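Indole-3-pyruvate decarboxylase (Azospirillum brasilense, PDB 2NXW) catalyses the thiamine diphosphate- and metal-dependent decarboxylation of indole-3-pyruvate to indole-3-acetaldehyde, a step in auxin biosynthesis. Local coordinates at residues L227-E232 with V251-T256; F294-I299 with I318-R323; Q368-P373 with R514-L519. All coordinates share one frame; numbering follows the deposited sequence.

Contact 1 (L227-E232 with V251-T256); sequences LMVCVE and VPVVTT
L227 to V229 run beside V253 to T255 as parallel strands, 4.6 Å between axes and twisted by 33°. The two are the ends of a beta-alpha-beta crossover in the central domain, with helix 239-249 on the path between them. Four backbone hydrogen bonds join them, from L227 N to P252 O (2.8 Å), V254 N to L227 O, V229 N to V254 O, and T256 N to V229 O; the last is the longest at 3.2 Å, its donor tilted 31° from the carbonyl plane. V254 therefore both gives and takes a bond, and its O also receives the CA-H of M228.

Side chains divide between two faces. On one, L227 CB meets V251 CG2 at 3.7 Å, and V229 CG2 slants across V253 CG1; helix 239-249 lies over this face, with A246 against L227 and V253. T255 is on the same face, its hydroxyl bonded to T273. On the other, M228 and V254 lie alongside, pointing the same way, and helix 281-288 packs on both. The M228 chain bends at its last torsion (chi3 81°), which carries CE to within 3.8 Å of V254 CG1.

Next along the chain, the T256 side chain crosses that of M228 at about a right angle, and its methyl CG2 rests 3.5 Å from C230 SG.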
loop_
_atom_site.group_PDB
_atom_site.type_symbol
_atom_site.label_atom_id
_atom_site.label_comp_id
_atom_site.label_asym_id
_atom_site.label_seq_id
_atom_site.Cartn_x
_atom_site.Cartn_y
_atom_site.Cartn_z
ATOM N N LEU A 227 -11.135 5.777 36.335
ATOM C CA LEU A 227 -12.123 5.189 35.432
ATOM C C LEU A 227 -12.568 6.298 34.476
ATOM O O LEU A 227 -13.067 7.332 34.918
ATOM C CB LEU A 227 -13.353 4.660 36.190
ATOM C CG LEU A 227 -14.512 4.244 35.271
ATOM C CD1 LEU A 227 -14.097 3.007 34.482
ATOM C CD2 LEU A 227 -15.764 3.941 36.073
ATOM N N MET A 228 -12.355 6.090 33.178
ATOM C CA MET A 228 -12.777 7.059 32.163
ATOM C C MET A 228 -14.020 6.527 31.451
ATOM O O MET A 228 -14.021 5.408 30.930
ATOM C CB MET A 228 -11.667 7.301 31.138
ATOM C CG MET A 228 -10.431 7.949 31.717
ATOM S SD MET A 228 -9.505 8.865 30.455
ATOM C CE MET A 228 -10.454 10.375 30.411
ATOM N N VAL A 229 -15.084 7.325 31.454
ATOM C CA VAL A 229 -16.337 6.946 30.812
ATOM C C VAL A 229 -16.318 7.615 29.442
ATOM O O VAL A 229 -16.238 8.842 29.325
ATOM C CB VAL A 229 -17.529 7.390 31.676
ATOM C CG1 VAL A 229 -18.838 7.083 30.975
ATOM C CG2 VAL A 229 -17.461 6.657 33.017
ATOM N N CYS A 230 -16.410 6.791 28.407
ATOM C CA CYS A 230 -16.238 7.265 27.044
ATOM C C CYS A 230 -17.368 7.038 26.039
ATOM O O CYS A 230 -18.459 6.599 26.406
ATOM C CB CYS A 230 -14.915 6.674 26.549
ATOM S SG CYS A 230 -13.622 6.629 27.877
ATOM N N VAL A 231 -17.080 7.308 24.765
ATOM C CA VAL A 231 -18.090 7.245 23.708
ATOM C C VAL A 231 -18.943 5.983 23.601
ATOM O O VAL A 231 -20.158 6.081 23.459
ATOM C CB VAL A 231 -17.467 7.595 22.308
ATOM C CG1 VAL A 231 -16.642 6.451 21.778
ATOM C CG2 VAL A 231 -18.564 7.970 21.330
ATOM N N GLU A 232 -18.342 4.801 23.681
ATOM C CA GLU A 232 -19.152 3.590 23.570
ATOM C C GLU A 232 -20.208 3.449 24.668
ATOM O O GLU A 232 -21.242 2.814 24.461
ATOM C CB GLU A 232 -18.268 2.342 23.542
ATOM C CG GLU A 232 -17.432 2.199 22.275
ATOM C CD GLU A 232 -16.763 0.842 22.185
ATOM O OE1 GLU A 232 -16.446 0.278 23.249
ATOM O OE2 GLU A 232 -16.550 0.347 21.055
ATOM N N VAL A 251 -13.176 4.186 42.359
ATOM C CA VAL A 251 -12.027 4.957 41.889
ATOM C C VAL A 251 -12.501 6.260 41.255
ATOM O O VAL A 251 -13.668 6.392 40.898
ATOM C CB VAL A 251 -11.181 4.163 40.851
ATOM C CG1 VAL A 251 -10.758 2.823 41.446
ATOM C CG2 VAL A 251 -11.975 3.939 39.570
ATOM N N PRO A 252 -11.607 7.256 41.140
ATOM C CA PRO A 252 -11.973 8.545 40.539
ATOM C C PRO A 252 -12.544 8.364 39.139
ATOM O O PRO A 252 -12.059 7.536 38.362
ATOM C CB PRO A 252 -10.649 9.302 40.525
ATOM C CG PRO A 252 -9.985 8.808 41.775
ATOM C CD PRO A 252 -10.249 7.316 41.716
ATOM N N VAL A 253 -13.573 9.148 38.830
ATOM C CA VAL A 253 -14.253 9.082 37.543
ATOM C C VAL A 253 -14.019 10.341 36.720
ATOM O O VAL A 253 -14.078 11.454 37.246
ATOM C CB VAL A 253 -15.767 8.923 37.756
ATOM C CG1 VAL A 253 -16.485 8.830 36.419
ATOM C CG2 VAL A 253 -16.041 7.680 38.594
ATOM N N VAL A 254 -13.770 10.153 35.429
ATOM C CA VAL A 254 -13.552 11.255 34.491
ATOM C C VAL A 254 -14.210 10.869 33.163
ATOM O O VAL A 254 -14.380 9.688 32.873
ATOM C CB VAL A 254 -12.030 11.482 34.251
ATOM C CG1 VAL A 254 -11.797 12.557 33.197
ATOM C CG2 VAL A 254 -11.356 11.869 35.555
ATOM N N THR A 255 -14.621 11.842 32.360
ATOM C CA THR A 255 -15.197 11.496 31.062
ATOM C C THR A 255 -14.307 12.022 29.957
ATOM O O THR A 255 -13.503 12.924 30.184
ATOM C CB THR A 255 -16.605 12.116 30.831
ATOM O OG1 THR A 255 -16.539 13.535 31.019
ATOM C CG2 THR A 255 -17.622 11.526 31.780
ATOM N N THR A 256 -14.412 11.421 28.779
ATOM C CA THR A 256 -13.686 11.920 27.617
ATOM C C THR A 256 -14.641 12.941 26.998
ATOM O O THR A 256 -15.780 13.080 27.447
ATOM C CB THR A 256 -13.439 10.835 26.568
ATOM O OG1 THR A 256 -14.692 10.241 26.201
ATOM C CG2 THR A 256 -12.472 9.789 27.104
#

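Contact 2 (F294-I299 with I318-R323); sequences FLLGAI and IHAFDR
F294 and I318 pair at the start of two parallel strands, bridged again at L295 with H319 and L296 with A320. Three backbone hydrogen bonds hold them: L295 N to I318 O (2.7 Å), A320 N to L295 O (3.0 Å), and G297 N to A320 O. The third, at 2.7 Å, is the most bent, 132° at the hydrogen. It comes where the chain leaves the strand at G297, whose phi is positive.

Apolar contacts fill the face of F294, L296, I318 and A320. With CG anti to the backbone N (chi1 -170°), the F294 ring reaches over the neighbouring strand: CD1 is 3.7 Å from I318 CG2, and A320 CB sits at the ring's edge. Helices 205-221 and 337-346 pack on this face.

Both strands belong to the mixed sheet of the central domain, lying side by side in it; the 18 residues that join them contain no helix. Strand 317-321 is the last of the parallel run, and the next, 324-327, turns back antiparallel to it.

Contacts of the F321 ring are more polar. A298 O stands over one face, offset toward the rim and 3.1 Å from CD1, while D322 OD1 lies over the opposite face and G297 O approaches the edge. A298 O is buried without a hydrogen-bonding partner. K110 makes a cation-pi contact with the same ring and a salt bridge to D322. At the far end of the ring, F321 CZ touches I299 CG1 at 3.7 Å; I299 also packs on L129 of the second subunit.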
loop_
_atom_site.group_PDB
_atom_site.type_symbol
_atom_site.label_atom_id
_atom_site.label_comp_id
_atom_site.label_asym_id
_atom_site.label_seq_id
_atom_site.Cartn_x
_atom_site.Cartn_y
_atom_site.Cartn_z
ATOM N N PHE A 294 -8.468 3.050 33.271
ATOM C CA PHE A 294 -9.467 2.195 32.639
ATOM C C PHE A 294 -10.280 3.017 31.637
ATOM O O PHE A 294 -11.162 3.782 32.031
ATOM C CB PHE A 294 -10.369 1.615 33.738
ATOM C CG PHE A 294 -11.316 0.533 33.284
ATOM C CD1 PHE A 294 -11.331 0.068 31.968
ATOM C CD2 PHE A 294 -12.196 -0.037 34.202
ATOM C CE1 PHE A 294 -12.213 -0.950 31.580
ATOM C CE2 PHE A 294 -13.078 -1.050 33.824
ATOM C CZ PHE A 294 -13.087 -1.507 32.514
ATOM N N LEU A 295 -9.964 2.858 30.352
ATOM C CA LEU A 295 -10.663 3.577 29.286
ATOM C C LEU A 295 -11.851 2.725 28.871
ATOM O O LEU A 295 -11.723 1.799 28.056
ATOM C CB LEU A 295 -9.736 3.796 28.088
ATOM C CG LEU A 295 -8.454 4.581 28.354
ATOM C CD1 LEU A 295 -7.621 4.644 27.082
ATOM C CD2 LEU A 295 -8.803 5.982 28.843
ATOM N N LEU A 296 -13.011 3.040 29.429
ATOM C CA LEU A 296 -14.213 2.283 29.129
ATOM C C LEU A 296 -14.908 2.820 27.878
ATOM O O LEU A 296 -15.724 3.747 27.961
ATOM C CB LEU A 296 -15.156 2.322 30.346
ATOM C CG LEU A 296 -16.346 1.355 30.362
ATOM C CD1 LEU A 296 -15.857 -0.081 30.452
ATOM C CD2 LEU A 296 -17.243 1.684 31.549
ATOM N N GLY A 297 -14.549 2.248 26.725
ATOM C CA GLY A 297 -15.153 2.615 25.447
ATOM C C GLY A 297 -14.559 3.804 24.720
ATOM O O GLY A 297 -15.242 4.419 23.898
ATOM N N ALA A 298 -13.283 4.086 24.963
ATOM C CA ALA A 298 -12.626 5.256 24.384
ATOM C C ALA A 298 -11.997 5.150 23.004
ATOM O O ALA A 298 -11.402 4.144 22.645
ATOM C CB ALA A 298 -11.567 5.752 25.355
ATOM N N ILE A 299 -12.141 6.226 22.236
ATOM C CA ILE A 299 -11.497 6.326 20.937
ATOM C C ILE A 299 -10.102 6.825 21.311
ATOM O O ILE A 299 -9.974 7.741 22.127
ATOM C CB ILE A 299 -12.186 7.396 20.060
ATOM C CG1 ILE A 299 -13.489 6.832 19.501
ATOM C CG2 ILE A 299 -11.249 7.860 18.950
ATOM C CD1 ILE A 299 -14.385 7.872 18.880
ATOM N N ILE A 318 -6.029 0.181 30.537
ATOM C CA ILE A 318 -6.950 -0.899 30.223
ATOM C C ILE A 318 -7.873 -0.262 29.194
ATOM O O ILE A 318 -8.679 0.605 29.532
ATOM C CB ILE A 318 -7.771 -1.315 31.447
ATOM C CG1 ILE A 318 -6.826 -1.801 32.551
ATOM C CG2 ILE A 318 -8.753 -2.412 31.061
ATOM C CD1 ILE A 318 -7.500 -2.049 33.872
ATOM N N HIS A 319 -7.751 -0.693 27.944
ATOM C CA HIS A 319 -8.538 -0.123 26.855
ATOM C C HIS A 319 -9.638 -1.066 26.374
ATOM O O HIS A 319 -9.363 -2.057 25.699
ATOM C CB HIS A 319 -7.575 0.237 25.717
ATOM C CG HIS A 319 -8.216 0.902 24.536
ATOM N ND1 HIS A 319 -9.237 1.821 24.647
ATOM C CD2 HIS A 319 -7.908 0.840 23.218
ATOM C CE1 HIS A 319 -9.526 2.300 23.448
ATOM N NE2 HIS A 319 -8.734 1.722 22.566
ATOM N N ALA A 320 -10.883 -0.758 26.736
ATOM C CA ALA A 320 -12.026 -1.565 26.317
ATOM C C ALA A 320 -12.666 -0.788 25.174
ATOM O O ALA A 320 -13.193 0.306 25.386
ATOM C CB ALA A 320 -13.008 -1.743 27.481
ATOM N N PHE A 321 -12.632 -1.355 23.974
ATOM C CA PHE A 321 -13.143 -0.659 22.792
ATOM C C PHE A 321 -13.249 -1.621 21.615
ATOM O O PHE A 321 -12.501 -2.588 21.546
ATOM C CB PHE A 321 -12.148 0.454 22.449
ATOM C CG PHE A 321 -12.583 1.364 21.340
ATOM C CD1 PHE A 321 -13.630 2.259 21.521
ATOM C CD2 PHE A 321 -11.900 1.362 20.130
ATOM C CE1 PHE A 321 -13.990 3.147 20.512
ATOM C CE2 PHE A 321 -12.247 2.247 19.108
ATOM C CZ PHE A 321 -13.294 3.141 19.301
ATOM N N ASP A 322 -14.165 -1.346 20.690
ATOM C CA ASP A 322 -14.337 -2.177 19.497
ATOM C C ASP A 322 -14.470 -3.671 19.791
ATOM O O ASP A 322 -13.919 -4.506 19.074
ATOM C CB ASP A 322 -13.175 -1.955 18.510
ATOM C CG ASP A 322 -13.398 -0.766 17.582
ATOM O OD1 ASP A 322 -14.530 -0.245 17.527
ATOM O OD2 ASP A 322 -12.430 -0.371 16.893
ATOM N N ARG A 323 -15.215 -3.991 20.844
ATOM C CA ARG A 323 -15.466 -5.371 21.264
ATOM C C ARG A 323 -14.218 -6.154 21.658
ATOM O O ARG A 323 -14.157 -7.368 21.466
ATOM C CB ARG A 323 -16.244 -6.130 20.178
ATOM C CG ARG A 323 -17.638 -5.561 19.913
ATOM C CD ARG A 323 -18.397 -6.360 18.852
ATOM N NE ARG A 323 -18.770 -7.699 19.312
ATOM C CZ ARG A 323 -19.828 -7.985 20.065
ATOM N NH1 ARG A 323 -20.656 -7.028 20.466
ATOM N NH2 ARG A 323 -20.058 -9.245 20.422
#

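Contact 3 (Q368-P373 with R514-L519); sequences QADGEP and RTRAEL
The guanidinium of R516 is sandwiched between two aliphatic carbons of the 368-373 loop, Q368 CB over one face and E372 CB over the other, while D370 takes its edge. Q368 CB comes within 3.6 Å of R516 NH2. The grip on D370 is side-on and two-pronged: NE donates to OD1 at 3.0 Å and NH2 to OD2 at 2.9 Å, the latter on the syn lone pair. The carboxylate and guanidinium planes are 37° apart, and the NE bond meets OD1 from 31° out of the carboxylate plane. E372 N reaches this same OD1 from the opposite face, closing an Asx turn that fixes the carboxylate. R516 NH1 has a further, weak and long ion pair with D378.

Main-chain bonds attach the loop to the beginning of helix 516-528. A517 N donates to a lone pair of D370 O (2.9 Å), and R516 N donates to E372 O (3.0 Å). T515 is the N-cap: with E518 it forms a capping box, its OG1 accepting from E518 N, and E518 OE1 takes the N-H groups of both R514 and T515. Beside this, A517 CB rests on A369 O.

A leucine in place of R516 would probably leave the D370 carboxylate without its bidentate mate and the Asx turn held less firmly against the helix.

R516 and the E372 N-H would both favour the negative charge of D370, consistent with an ionised aspartate at this partly exposed place, while its backbone O serves the helix end.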
loop_
_atom_site.group_PDB
_atom_site.type_symbol
_atom_site.label_atom_id
_atom_site.label_comp_id
_atom_site.label_asym_id
_atom_site.label_seq_id
_atom_site.Cartn_x
_atom_site.Cartn_y
_atom_site.Cartn_z
ATOM N N GLN A 368 -21.531 41.463 30.816
ATOM C CA GLN A 368 -21.605 42.906 31.009
ATOM C C GLN A 368 -22.242 43.454 29.727
ATOM O O GLN A 368 -21.565 43.667 28.721
ATOM C CB GLN A 368 -20.200 43.476 31.215
ATOM C CG GLN A 368 -19.498 42.850 32.406
ATOM C CD GLN A 368 -20.199 43.153 33.717
ATOM O OE1 GLN A 368 -20.216 44.299 34.169
ATOM N NE2 GLN A 368 -20.785 42.126 34.337
ATOM N N ALA A 369 -23.553 43.661 29.763
ATOM C CA ALA A 369 -24.282 44.140 28.590
ATOM C C ALA A 369 -24.068 45.620 28.322
ATOM O O ALA A 369 -24.955 46.439 28.564
ATOM C CB ALA A 369 -25.774 43.841 28.758
ATOM N N ASP A 370 -22.896 45.951 27.791
ATOM C CA ASP A 370 -22.534 47.338 27.522
ATOM C C ASP A 370 -22.080 47.593 26.089
ATOM O O ASP A 370 -22.311 46.780 25.194
ATOM C CB ASP A 370 -21.428 47.767 28.487
ATOM C CG ASP A 370 -20.219 46.866 28.408
ATOM O OD1 ASP A 370 -19.990 46.295 27.316
ATOM O OD2 ASP A 370 -19.496 46.736 29.424
ATOM N N GLY A 371 -21.411 48.721 25.873
ATOM C CA GLY A 371 -20.961 49.074 24.541
ATOM C C GLY A 371 -19.646 48.491 24.056
ATOM O O GLY A 371 -19.176 48.855 22.980
ATOM N N GLU A 372 -19.049 47.587 24.828
ATOM C CA GLU A 372 -17.787 46.977 24.425
ATOM C C GLU A 372 -17.989 45.915 23.349
ATOM O O GLU A 372 -19.084 45.356 23.212
ATOM C CB GLU A 372 -17.108 46.311 25.624
ATOM C CG GLU A 372 -16.628 47.261 26.709
ATOM C CD GLU A 372 -15.609 48.269 26.203
ATOM O OE1 GLU A 372 -14.770 47.911 25.345
ATOM O OE2 GLU A 372 -15.642 49.417 26.685
ATOM N N PRO A 373 -16.942 45.630 22.560
ATOM C CA PRO A 373 -17.059 44.612 21.517
ATOM C C PRO A 373 -17.262 43.236 22.153
ATOM O O PRO A 373 -17.070 43.046 23.353
ATOM C CB PRO A 373 -15.739 44.731 20.752
ATOM C CG PRO A 373 -14.795 45.333 21.761
ATOM C CD PRO A 373 -15.660 46.348 22.454
ATOM N N ARG A 514 -22.692 43.870 17.372
ATOM C CA ARG A 514 -21.303 44.274 17.600
ATOM C C ARG A 514 -20.944 44.536 19.060
ATOM O O ARG A 514 -19.770 44.448 19.433
ATOM C CB ARG A 514 -20.980 45.523 16.785
ATOM C CG ARG A 514 -20.923 45.282 15.289
ATOM C CD ARG A 514 -20.426 46.527 14.541
ATOM N NE ARG A 514 -20.255 46.255 13.121
ATOM C CZ ARG A 514 -19.217 45.602 12.607
ATOM N NH1 ARG A 514 -18.250 45.163 13.404
ATOM N NH2 ARG A 514 -19.155 45.386 11.302
ATOM N N THR A 515 -21.929 44.889 19.882
ATOM C CA THR A 515 -21.654 45.149 21.292
ATOM C C THR A 515 -22.256 44.097 22.204
ATOM O O THR A 515 -23.158 43.337 21.809
ATOM C CB THR A 515 -22.200 46.512 21.738
ATOM O OG1 THR A 515 -23.632 46.485 21.696
ATOM C CG2 THR A 515 -21.699 47.612 20.825
ATOM N N ARG A 516 -21.755 44.041 23.432
ATOM C CA ARG A 516 -22.263 43.084 24.384
ATOM C C ARG A 516 -23.739 43.325 24.690
ATOM O O ARG A 516 -24.494 42.377 24.885
ATOM C CB ARG A 516 -21.408 43.115 25.648
ATOM C CG ARG A 516 -19.982 42.655 25.364
ATOM C CD ARG A 516 -19.184 42.325 26.606
ATOM N NE ARG A 516 -18.819 43.501 27.392
ATOM C CZ ARG A 516 -17.820 43.519 28.268
ATOM N NH1 ARG A 516 -17.083 42.427 28.455
ATOM N NH2 ARG A 516 -17.569 44.619 28.971
ATOM N N ALA A 517 -24.154 44.589 24.711
ATOM C CA ALA A 517 -25.558 44.900 24.967
ATOM C C ALA A 517 -26.413 44.377 23.809
ATOM O O ALA A 517 -27.481 43.806 24.034
ATOM C CB ALA A 517 -25.749 46.408 25.133
ATOM N N GLU A 518 -25.939 44.547 22.578
ATOM C CA GLU A 518 -26.688 44.063 21.419
ATOM C C GLU A 518 -26.770 42.541 21.446
ATOM O O GLU A 518 -27.795 41.958 21.097
ATOM C CB GLU A 518 -26.030 44.539 20.127
ATOM C CG GLU A 518 -26.153 46.041 19.923
ATOM C CD GLU A 518 -25.309 46.558 18.778
ATOM O OE1 GLU A 518 -24.416 45.826 18.287
ATOM O OE2 GLU A 518 -25.524 47.715 18.368
ATOM N N LEU A 519 -25.689 41.891 21.857
ATOM C CA LEU A 519 -25.690 40.439 21.943
ATOM C C LEU A 519 -26.739 39.954 22.944
ATOM O O LEU A 519 -27.494 39.014 22.665
ATOM C CB LEU A 519 -24.306 39.938 22.375
ATOM C CG LEU A 519 -24.180 38.476 22.814
ATOM C CD1 LEU A 519 -24.397 37.540 21.633
ATOM C CD2 LEU A 519 -22.789 38.261 23.414
#

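Overall arrangement
Contacts 1 and 2 are neighbours in one sheet of the central domain, their centres about 10 Å apart: strands 225-229 and 292-296 lie side by side, so the four segments run in the order 251-256, 227-232, 294-299, 318-323. M228 N probably bonds to F294 O at 2.8 Å, and past the strand ends E232 OE2 probably accepts from D322 N at 2.9 Å. Both contacts lie away from the thiamine diphosphate and magnesium sites. Contact 3 stands apart on the surface, its centre about 39 Å from that of contact 1 and about 45 Å from that of contact 2. There the R514 side chain is about 13 Å from the bound magnesium ion.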